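Local coordinates for protein probable dipeptidase (PDB 3B40) that probably acts as a metal-dependent dipeptidase of the membrane dipeptidase (M19) family, at residues A[20-31]-A[59-67]; A[256-267]-A[348-359]. The protein carries 11 engineered substitutions. All blocks are in the same frame, centred on the assembly; numbering follows the deposited sequence.

Interaction 1. Residues A[20-31]-A[59-67]. Engineered in segment 20-31: Val31 (natural residue Ile). With CD (cadmium ion), chain B.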
loop_
_atom_site.group_PDB
_atom_site.type_symbol
_atom_site.label_atom_id
_atom_site.label_comp_id
_atom_site.label_asym_id
_atom_site.label_seq_id
_atom_site.Cartn_x
_atom_site.Cartn_y
_atom_site.Cartn_z
ATOM N N GLU A 20 7.206 18.113 15.931
ATOM C CA GLU A 20 7.744 19.443 15.603
ATOM C C GLU A 20 9.112 19.320 14.941
ATOM O O GLU A 20 9.592 20.264 14.282
ATOM C CB GLU A 20 7.959 20.263 16.893
ATOM C CG GLU A 20 6.688 20.868 17.477
ATOM C CD GLU A 20 6.963 21.589 18.793
ATOM O OE1 GLU A 20 8.134 21.860 19.133
ATOM O OE2 GLU A 20 6.015 21.888 19.489
ATOM N N ARG A 21 9.750 18.166 15.155
ATOM C CA ARG A 21 11.151 17.998 14.806
ATOM C C ARG A 21 11.414 16.897 13.767
ATOM O O ARG A 21 12.344 17.024 13.001
ATOM C CB ARG A 21 11.982 17.710 16.058
ATOM C CG ARG A 21 12.183 18.955 16.935
ATOM C CD ARG A 21 12.617 18.648 18.369
ATOM N NE ARG A 21 12.674 19.937 19.073
ATOM C CZ ARG A 21 11.630 20.532 19.642
ATOM N NH1 ARG A 21 11.776 21.737 20.187
ATOM N NH2 ARG A 21 10.448 19.921 19.672
ATOM N N ILE A 22 10.670 15.794 13.814
ATOM C CA ILE A 22 11.020 14.609 12.973
ATOM C C ILE A 22 10.243 14.627 11.680
ATOM O O ILE A 22 9.204 15.295 11.596
ATOM C CB ILE A 22 10.835 13.233 13.704
ATOM C CG1 ILE A 22 9.343 12.903 13.948
ATOM C CG2 ILE A 22 11.662 13.191 14.974
ATOM C CD1 ILE A 22 9.072 11.398 14.378
ATOM N N LEU A 23 10.784 13.940 10.673
ATOM C CA LEU A 23 10.107 13.697 9.408
ATOM C C LEU A 23 9.203 12.501 9.577
ATOM O O LEU A 23 9.554 11.542 10.286
ATOM C CB LEU A 23 11.094 13.320 8.297
ATOM C CG LEU A 23 12.245 14.241 7.957
ATOM C CD1 LEU A 23 13.017 13.718 6.738
ATOM C CD2 LEU A 23 11.703 15.651 7.711
ATOM N N SER A 24 8.078 12.544 8.871
ATOM C CA SER A 24 7.125 11.458 8.889
ATOM C C SER A 24 6.755 11.165 7.420
ATOM O O SER A 24 6.677 12.066 6.598
ATOM C CB SER A 24 5.903 11.836 9.707
ATOM O OG SER A 24 5.474 13.127 9.373
ATOM N N PHE A 25 6.583 9.893 7.096
ATOM C CA PHE A 25 6.410 9.475 5.718
ATOM C C PHE A 25 5.475 8.292 5.723
ATOM O O PHE A 25 5.645 7.379 6.515
ATOM C CB PHE A 25 7.746 9.101 5.077
ATOM C CG PHE A 25 7.612 8.502 3.697
ATOM C CD1 PHE A 25 7.138 9.266 2.630
ATOM C CD2 PHE A 25 7.911 7.159 3.478
ATOM C CE1 PHE A 25 7.009 8.707 1.343
ATOM C CE2 PHE A 25 7.795 6.597 2.180
ATOM C CZ PHE A 25 7.343 7.371 1.130
ATOM N N ASP A 26 4.469 8.344 4.848
ATOM C CA ASP A 26 3.470 7.276 4.725
ATOM C C ASP A 26 3.630 6.675 3.324
ATOM O O ASP A 26 3.377 7.346 2.327
ATOM C CB ASP A 26 2.080 7.878 4.932
ATOM C CG ASP A 26 0.944 6.846 4.825
ATOM O OD1 ASP A 26 1.115 5.767 4.210
ATOM O OD2 ASP A 26 -0.146 7.139 5.346
ATOM N N SER A 27 4.067 5.417 3.259
ATOM C CA SER A 27 4.449 4.805 1.997
ATOM C C SER A 27 3.278 4.358 1.155
ATOM O O SER A 27 3.481 3.742 0.111
ATOM C CB SER A 27 5.440 3.633 2.218
ATOM O OG SER A 27 4.909 2.713 3.154
ATOM N N ARG A 28 2.044 4.636 1.589
ATOM C CA ARG A 28 0.884 4.192 0.804
ATOM C C ARG A 28 -0.421 4.969 1.061
ATOM O O ARG A 28 -1.158 4.694 2.002
ATOM C CB ARG A 28 0.685 2.670 0.947
ATOM C CG ARG A 28 -0.547 2.125 0.247
ATOM C CD ARG A 28 -0.295 1.943 -1.232
ATOM N NE ARG A 28 -1.456 1.301 -1.861
ATOM C CZ ARG A 28 -2.059 1.754 -2.961
ATOM N NH1 ARG A 28 -1.610 2.862 -3.581
ATOM N NH2 ARG A 28 -3.111 1.088 -3.424
ATOM N N ILE A 29 -0.657 5.961 0.217
ATOM C CA ILE A 29 -1.917 6.677 0.125
ATOM C C ILE A 29 -2.368 6.710 -1.335
ATOM O O ILE A 29 -1.576 6.938 -2.261
ATOM C CB ILE A 29 -1.834 8.131 0.706
ATOM C CG1 ILE A 29 -1.303 8.090 2.138
ATOM C CG2 ILE A 29 -3.233 8.874 0.603
ATOM C CD1 ILE A 29 -1.108 9.459 2.800
ATOM N N THR A 30 -3.640 6.410 -1.533
ATOM C CA THR A 30 -4.195 6.363 -2.869
ATOM C C THR A 30 -4.613 7.750 -3.271
ATOM O O THR A 30 -5.111 8.528 -2.437
ATOM C CB THR A 30 -5.403 5.393 -2.933
ATOM O OG1 THR A 30 -4.915 4.073 -2.811
ATOM C CG2 THR A 30 -6.195 5.518 -4.244
ATOM N N VAL A 31 -4.396 8.063 -4.543
ATOM C CA VAL A 31 -4.924 9.299 -5.165
ATOM C C VAL A 31 -6.311 8.990 -5.782
ATOM O O VAL A 31 -6.402 8.195 -6.737
ATOM C CB VAL A 31 -3.964 9.808 -6.295
ATOM C CG1 VAL A 31 -4.442 11.169 -6.881
ATOM C CG2 VAL A 31 -2.515 9.877 -5.823
ATOM N N ARG A 59 1.253 17.236 10.893
ATOM C CA ARG A 59 2.712 17.353 10.649
ATOM C C ARG A 59 3.284 16.190 9.822
ATOM O O ARG A 59 4.443 15.838 9.985
ATOM C CB ARG A 59 3.528 17.483 11.966
ATOM C CG ARG A 59 3.082 18.589 12.934
ATOM C CD ARG A 59 3.159 19.979 12.298
ATOM N NE ARG A 59 4.482 20.307 11.744
ATOM C CZ ARG A 59 5.431 21.011 12.376
ATOM N NH1 ARG A 59 6.572 21.246 11.753
ATOM N NH2 ARG A 59 5.244 21.513 13.609
ATOM N N LEU A 60 2.464 15.583 8.955
ATOM C CA LEU A 60 2.959 14.590 7.988
ATOM C C LEU A 60 3.829 15.302 6.987
ATOM O O LEU A 60 3.352 16.232 6.341
ATOM C CB LEU A 60 1.777 13.959 7.237
ATOM C CG LEU A 60 2.167 12.805 6.293
ATOM C CD1 LEU A 60 2.907 11.675 7.005
ATOM C CD2 LEU A 60 0.950 12.260 5.536
ATOM N N SER A 61 5.083 14.878 6.848
ATOM C CA SER A 61 6.017 15.545 5.935
ATOM C C SER A 61 5.766 15.176 4.475
ATOM O O SER A 61 5.998 15.983 3.568
ATOM C CB SER A 61 7.472 15.220 6.292
ATOM O OG SER A 61 7.679 15.384 7.694
ATOM N N GLY A 62 5.360 13.932 4.249
ATOM C CA GLY A 62 5.155 13.504 2.868
ATOM C C GLY A 62 4.601 12.102 2.781
ATOM O O GLY A 62 4.352 11.467 3.805
ATOM N N ALA A 63 4.360 11.635 1.555
ATOM C CA ALA A 63 3.713 10.334 1.330
ATOM C C ALA A 63 4.000 9.831 -0.068
ATOM O O ALA A 63 4.240 10.633 -0.979
ATOM C CB ALA A 63 2.205 10.452 1.509
ATOM N N ALA A 64 3.950 8.505 -0.248
ATOM C CA ALA A 64 4.107 7.932 -1.587
ATOM C C ALA A 64 2.709 7.815 -2.186
ATOM O O ALA A 64 1.849 7.125 -1.643
ATOM C CB ALA A 64 4.837 6.584 -1.541
ATOM N N LEU A 65 2.487 8.555 -3.275
ATOM C CA LEU A 65 1.223 8.539 -4.006
ATOM C C LEU A 65 1.423 7.861 -5.353
ATOM O O LEU A 65 2.232 8.303 -6.180
ATOM C CB LEU A 65 0.714 9.965 -4.223
ATOM C CG LEU A 65 0.710 10.823 -2.935
ATOM C CD1 LEU A 65 0.285 12.242 -3.278
ATOM C CD2 LEU A 65 -0.203 10.261 -1.866
ATOM N N ALA A 66 0.638 6.825 -5.580
ATOM C CA ALA A 66 0.899 5.903 -6.660
ATOM C C ALA A 66 0.161 6.293 -7.936
ATOM O O ALA A 66 -1.028 6.613 -7.904
ATOM C CB ALA A 66 0.503 4.492 -6.244
ATOM N N ILE A 67 0.898 6.224 -9.040
ATOM C CA ILE A 67 0.350 6.128 -10.371
ATOM C C ILE A 67 -0.210 4.716 -10.482
ATOM O O ILE A 67 0.552 3.727 -10.533
ATOM C CB ILE A 67 1.468 6.301 -11.443
ATOM C CG1 ILE A 67 2.218 7.649 -11.292
ATOM C CG2 ILE A 67 0.908 6.051 -12.851
ATOM C CD1 ILE A 67 1.393 8.953 -11.227
HETATM CD CD CD B . 7.556 22.743 21.277
HETATM O O HOH W 1 8.387 22.576 13.823
HETATM O O HOH W 2 6.528 14.733 11.439
HETATM O O HOH W 3 2.777 4.052 -2.686
HETATM O O HOH W 4 -3.070 6.093 -6.276
#
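Ser24 and Ser61 grip each other's backbone because their first torsions turn both hydroxyls inward: Ser61 OG stands beside its own N (chi1 -48°), whereas Ser24 OG is folded between its backbone N and carbonyl carbon (chi1 46°). The outcome is reciprocal. Ser24 N donates to Ser61 OG at 3.1 Å with an almost straight N-H (161°), and Ser61 N donates to Ser24 OG, also at 3.1 Å. Regular strand pairing follows, with Asp26 N bonded to Gly62 O at 3.3 Å and Ala64 N to Asp26 O at 2.9 Å. Asp26 thus bonds to the residues before and after Ala63, the pattern of parallel strands. This is the beta-alpha-beta unit of strand 25-29, helix 52-58 and strand 62-68, in keeping with the TIM-barrel clan of the family; Arg59, at positive phi, ends the helix in a Schellman motif. On the Phe25 side of the sheet, the ring lies obliquely along the Ala63-Ala64 peptide, CZ reaching Ala64 CB at 3.7 Å, and meets the rings of Phe122 and Phe400. The other side carries Asp26, Ala63 and Leu65. Beyond the corner at Ser27, Ile29 reaches back by side-chain contact, CD1 packing on Ala63 CB at 3.7 Å and the chain running alongside Leu65; the engineered Val31 crosses Leu65 at about a right angle, its CG2 3.6 Å from Leu65 CB. Asp26 OD1 accepts from Arg28 N in an Asx turn at that corner, while OD2 bonds to Ser358 OG. Toward the exposed end waters bridge the two segments: one joins Glu20 O to Arg59 NH1, another joins Ile22 O to Arg59 O. Both carboxylate oxygens of Glu20 hold a cadmium ion, OE1 at 2.4 Å, and Glu17 is a further ligand.

Interaction 2. Residues A[256-267]-A[348-359]. With CD (cadmium ion), chain C.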
loop_
_atom_site.group_PDB
_atom_site.type_symbol
_atom_site.label_atom_id
_atom_site.label_comp_id
_atom_site.label_asym_id
_atom_site.label_seq_id
_atom_site.Cartn_x
_atom_site.Cartn_y
_atom_site.Cartn_z
ATOM N N LYS A 256 14.362 -8.030 4.502
ATOM C CA LYS A 256 15.431 -7.607 5.437
ATOM C C LYS A 256 16.828 -7.810 4.803
ATOM O O LYS A 256 17.660 -6.902 4.805
ATOM C CB LYS A 256 15.331 -8.394 6.768
ATOM C CG LYS A 256 16.458 -8.073 7.819
ATOM C CD LYS A 256 16.867 -9.348 8.565
ATOM C CE LYS A 256 17.199 -9.109 10.032
ATOM N NZ LYS A 256 18.196 -8.011 10.277
ATOM N N ASP A 257 17.055 -9.006 4.260
ATOM C CA ASP A 257 18.358 -9.390 3.692
ATOM C C ASP A 257 18.752 -8.565 2.476
ATOM O O ASP A 257 19.925 -8.450 2.169
ATOM C CB ASP A 257 18.388 -10.861 3.300
ATOM C CG ASP A 257 18.402 -11.809 4.495
ATOM O OD1 ASP A 257 18.701 -11.389 5.643
ATOM O OD2 ASP A 257 18.092 -13.000 4.270
ATOM N N SER A 258 17.788 -7.984 1.777
ATOM C CA SER A 258 18.112 -7.050 0.687
ATOM C C SER A 258 18.551 -5.700 1.232
ATOM O O SER A 258 19.028 -4.866 0.463
ATOM C CB SER A 258 16.896 -6.847 -0.256
ATOM O OG SER A 258 15.908 -5.981 0.311
ATOM N N GLY A 259 18.368 -5.469 2.543
ATOM C CA GLY A 259 18.627 -4.156 3.129
ATOM C C GLY A 259 17.381 -3.295 3.168
ATOM O O GLY A 259 17.459 -2.115 3.467
ATOM N N GLY A 260 16.221 -3.906 2.909
ATOM C CA GLY A 260 15.007 -3.160 2.662
ATOM C C GLY A 260 14.117 -2.924 3.867
ATOM O O GLY A 260 14.571 -3.031 5.016
ATOM N N VAL A 261 12.838 -2.613 3.617
ATOM C CA VAL A 261 11.943 -2.195 4.716
ATOM C C VAL A 261 10.543 -2.746 4.545
ATOM O O VAL A 261 10.007 -2.770 3.437
ATOM C CB VAL A 261 11.843 -0.605 4.882
ATOM C CG1 VAL A 261 11.060 -0.257 6.122
ATOM C CG2 VAL A 261 13.220 0.042 4.986
ATOM N N ILE A 262 9.944 -3.161 5.663
ATOM C CA ILE A 262 8.548 -3.610 5.698
ATOM C C ILE A 262 7.731 -2.482 6.299
ATOM O O ILE A 262 7.858 -2.165 7.476
ATOM C CB ILE A 262 8.391 -4.914 6.512
ATOM C CG1 ILE A 262 9.225 -6.021 5.857
ATOM C CG2 ILE A 262 6.923 -5.363 6.557
ATOM C CD1 ILE A 262 9.902 -6.912 6.820
ATOM N N GLN A 263 6.936 -1.832 5.463
ATOM C CA GLN A 263 6.160 -0.680 5.930
ATOM C C GLN A 263 4.806 -1.216 6.385
ATOM O O GLN A 263 3.935 -1.491 5.563
ATOM C CB GLN A 263 6.040 0.381 4.826
ATOM C CG GLN A 263 7.404 0.925 4.337
ATOM C CD GLN A 263 7.897 2.164 5.098
ATOM O OE1 GLN A 263 9.087 2.286 5.387
ATOM N NE2 GLN A 263 6.988 3.081 5.408
ATOM N N VAL A 264 4.646 -1.342 7.697
ATOM C CA VAL A 264 3.484 -2.001 8.313
ATOM C C VAL A 264 2.221 -1.182 8.156
ATOM O O VAL A 264 2.169 -0.021 8.575
ATOM C CB VAL A 264 3.718 -2.284 9.826
ATOM C CG1 VAL A 264 2.468 -2.911 10.467
ATOM C CG2 VAL A 264 4.949 -3.206 10.029
ATOM N N VAL A 265 1.185 -1.801 7.605
ATOM C CA VAL A 265 0.039 -1.062 7.127
ATOM C C VAL A 265 -1.129 -1.053 8.129
ATOM O O VAL A 265 -1.521 -2.100 8.645
ATOM C CB VAL A 265 -0.442 -1.590 5.731
ATOM C CG1 VAL A 265 -0.993 -3.016 5.839
ATOM C CG2 VAL A 265 -1.484 -0.682 5.137
ATOM N N GLY A 266 -1.711 0.133 8.331
ATOM C CA GLY A 266 -2.920 0.291 9.158
ATOM C C GLY A 266 -4.189 -0.140 8.427
ATOM O O GLY A 266 -5.132 0.657 8.273
ATOM N N PHE A 267 -4.203 -1.380 7.939
ATOM C CA PHE A 267 -5.386 -1.914 7.262
ATOM C C PHE A 267 -6.107 -2.867 8.220
ATOM O O PHE A 267 -5.576 -3.948 8.557
ATOM C CB PHE A 267 -5.052 -2.588 5.920
ATOM C CG PHE A 267 -6.258 -2.797 5.054
ATOM C CD1 PHE A 267 -6.561 -1.906 4.028
ATOM C CD2 PHE A 267 -7.119 -3.858 5.289
ATOM C CE1 PHE A 267 -7.690 -2.071 3.256
ATOM C CE2 PHE A 267 -8.255 -4.044 4.511
ATOM C CZ PHE A 267 -8.544 -3.145 3.489
ATOM N N LYS A 348 11.236 -9.658 14.384
ATOM C CA LYS A 348 11.691 -10.519 13.319
ATOM C C LYS A 348 12.850 -9.913 12.490
ATOM O O LYS A 348 13.841 -10.599 12.234
ATOM C CB LYS A 348 10.505 -10.957 12.435
ATOM C CG LYS A 348 9.466 -11.846 13.158
ATOM C CD LYS A 348 10.126 -12.960 13.993
ATOM C CE LYS A 348 9.091 -13.773 14.761
ATOM N NZ LYS A 348 9.644 -14.989 15.411
ATOM N N VAL A 349 12.745 -8.640 12.082
ATOM C CA VAL A 349 13.772 -8.061 11.203
ATOM C C VAL A 349 14.669 -6.959 11.794
ATOM O O VAL A 349 15.666 -6.593 11.183
ATOM C CB VAL A 349 13.190 -7.621 9.837
ATOM C CG1 VAL A 349 12.532 -8.820 9.160
ATOM C CG2 VAL A 349 12.143 -6.524 10.042
ATOM N N GLY A 350 14.306 -6.435 12.964
ATOM C CA GLY A 350 15.081 -5.391 13.635
ATOM C C GLY A 350 14.575 -4.003 13.299
ATOM O O GLY A 350 13.992 -3.786 12.212
ATOM N N ILE A 351 14.829 -3.051 14.203
ATOM C CA ILE A 351 14.224 -1.710 14.107
ATOM C C ILE A 351 14.567 -1.035 12.782
ATOM O O ILE A 351 13.825 -0.183 12.322
ATOM C CB ILE A 351 14.586 -0.767 15.335
ATOM C CG1 ILE A 351 13.781 0.537 15.291
ATOM C CG2 ILE A 351 16.069 -0.451 15.442
ATOM C CD1 ILE A 351 12.316 0.351 15.677
ATOM N N ASP A 352 15.688 -1.423 12.176
ATOM C CA ASP A 352 16.178 -0.734 10.971
ATOM C C ASP A 352 15.414 -1.124 9.687
ATOM O O ASP A 352 15.642 -0.559 8.589
ATOM C CB ASP A 352 17.662 -1.022 10.763
ATOM C CG ASP A 352 18.571 -0.332 11.782
ATOM O OD1 ASP A 352 18.247 0.760 12.335
ATOM O OD2 ASP A 352 19.678 -0.875 11.980
ATOM N N HIS A 353 14.508 -2.083 9.811
ATOM C CA HIS A 353 13.861 -2.646 8.625
ATOM C C HIS A 353 12.362 -2.572 8.641
ATOM O O HIS A 353 11.680 -3.331 7.897
ATOM C CB HIS A 353 14.329 -4.092 8.422
ATOM C CG HIS A 353 15.796 -4.181 8.199
ATOM N ND1 HIS A 353 16.376 -3.815 7.004
ATOM C CD2 HIS A 353 16.811 -4.495 9.039
ATOM C CE1 HIS A 353 17.687 -3.957 7.101
ATOM N NE2 HIS A 353 17.971 -4.378 8.319
ATOM N N VAL A 354 11.857 -1.665 9.479
ATOM C CA VAL A 354 10.427 -1.468 9.654
ATOM C C VAL A 354 9.999 0.014 9.432
ATOM O O VAL A 354 10.725 0.966 9.765
ATOM C CB VAL A 354 9.920 -2.034 11.034
ATOM C CG1 VAL A 354 8.377 -2.063 11.112
ATOM C CG2 VAL A 354 10.438 -3.457 11.278
ATOM N N GLY A 355 8.810 0.178 8.862
ATOM C CA GLY A 355 8.203 1.510 8.632
ATOM C C GLY A 355 6.709 1.426 8.847
ATOM O O GLY A 355 6.229 0.464 9.429
ATOM N N ILE A 356 5.969 2.419 8.348
ATOM C CA ILE A 356 4.548 2.575 8.669
ATOM C C ILE A 356 3.852 3.050 7.412
ATOM O O ILE A 356 4.413 3.820 6.642
ATOM C CB ILE A 356 4.305 3.646 9.825
ATOM C CG1 ILE A 356 5.138 3.309 11.073
ATOM C CG2 ILE A 356 2.789 3.749 10.184
ATOM C CD1 ILE A 356 5.240 4.473 12.106
ATOM N N SER A 357 2.628 2.591 7.205
ATOM C CA SER A 357 1.823 3.029 6.052
ATOM C C SER A 357 0.369 2.917 6.446
ATOM O O SER A 357 0.062 2.186 7.368
ATOM C CB SER A 357 2.125 2.222 4.808
ATOM O OG SER A 357 1.789 0.856 4.948
ATOM N N SER A 358 -0.508 3.643 5.761
ATOM C CA SER A 358 -1.946 3.670 6.092
ATOM C C SER A 358 -2.898 2.877 5.206
ATOM O O SER A 358 -3.883 2.270 5.697
ATOM C CB SER A 358 -2.431 5.114 6.067
ATOM O OG SER A 358 -2.167 5.735 4.824
ATOM N N ASP A 359 -2.593 2.872 3.918
ATOM C CA ASP A 359 -3.536 2.450 2.863
ATOM C C ASP A 359 -4.724 3.419 2.843
ATOM O O ASP A 359 -5.822 3.054 2.437
ATOM C CB ASP A 359 -4.011 1.013 3.040
ATOM C CG ASP A 359 -3.977 0.200 1.715
ATOM O OD1 ASP A 359 -3.872 0.782 0.599
ATOM O OD2 ASP A 359 -4.076 -1.050 1.807
HETATM CD CD CD C . 20.129 -4.461 9.086
HETATM O O HOH W 5 20.158 -6.906 8.585
HETATM O O HOH W 6 20.575 -2.186 9.256
HETATM O O HOH W 7 20.947 -2.923 7.003
HETATM O O HOH W 8 19.368 -5.035 11.339
#
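His353 meets Gly260 through its ring edge: ND1 donates to Gly260 O at 2.8 Å, with an N-H angle of 163° and each group lying in the plane of the other. That bond fixes the ring's rotation and presents NE2 to a cadmium ion at 2.3 Å, four waters being the other ligands found. Lys256 crosses one ring face at about a right angle, its CG 3.9 Å from the ring centroid in a CH-pi contact, while Asp352 CB covers the opposite face. Bends along the lysine tail bring NZ back to Val349 O, a weak bond, and to one of the metal-bound waters, to which it also donates. Beneath it, Lys256 CB rests on Val349 CG1 at 3.7 Å, and Ile262 CD1 touches the same valine through CG2 at 3.9 Å.

Behind the ring, the backbone of His353 is anchored by Ile262 N donating to its O at 2.8 Å. Parallel pairing continues as Gly355 N bonds to Ile262 O, Val264 N to Gly355 O, Ser357 N to Val264 O and Gly266 N to Ser357 O. The bend of the Gln263 chain at chi2 (-91°) lays its amide close over the glycine at 355, OE1 standing 3.5 Å from Gly355 CA. On the other face Val264 CG2 packs on Val354 CG1 at 3.8 Å, under helix 335-349. Strands 261-265 and 354-357, inclined at 36° and each entered from a helix, are neighbouring parallel staves, as in a TIM barrel.

In the fold
Followed from the N terminus, the chain closes its first loop at interaction 1, where 20-31 pairs with 59-67 after 27 intervening residues that include helix 52-58. Interaction 2 opens much later and spans a longer, helix-rich excursion of 80 residues between 256-267 and 348-359. The two loops lie in series, neither nesting nor crossing. In space, however, their centres are about 15 Å apart and they touch: Ser27 OG, which also bonds to Ser233 O, lies 3.1 Å from Gln263 NE2, a probable, weak hydrogen bond, and 3.3 Å from Ser357 CB. Strand 25-29, the first, thus meets the last, 354-357, and reaches 261-265, consistent with a barrel curling round on itself.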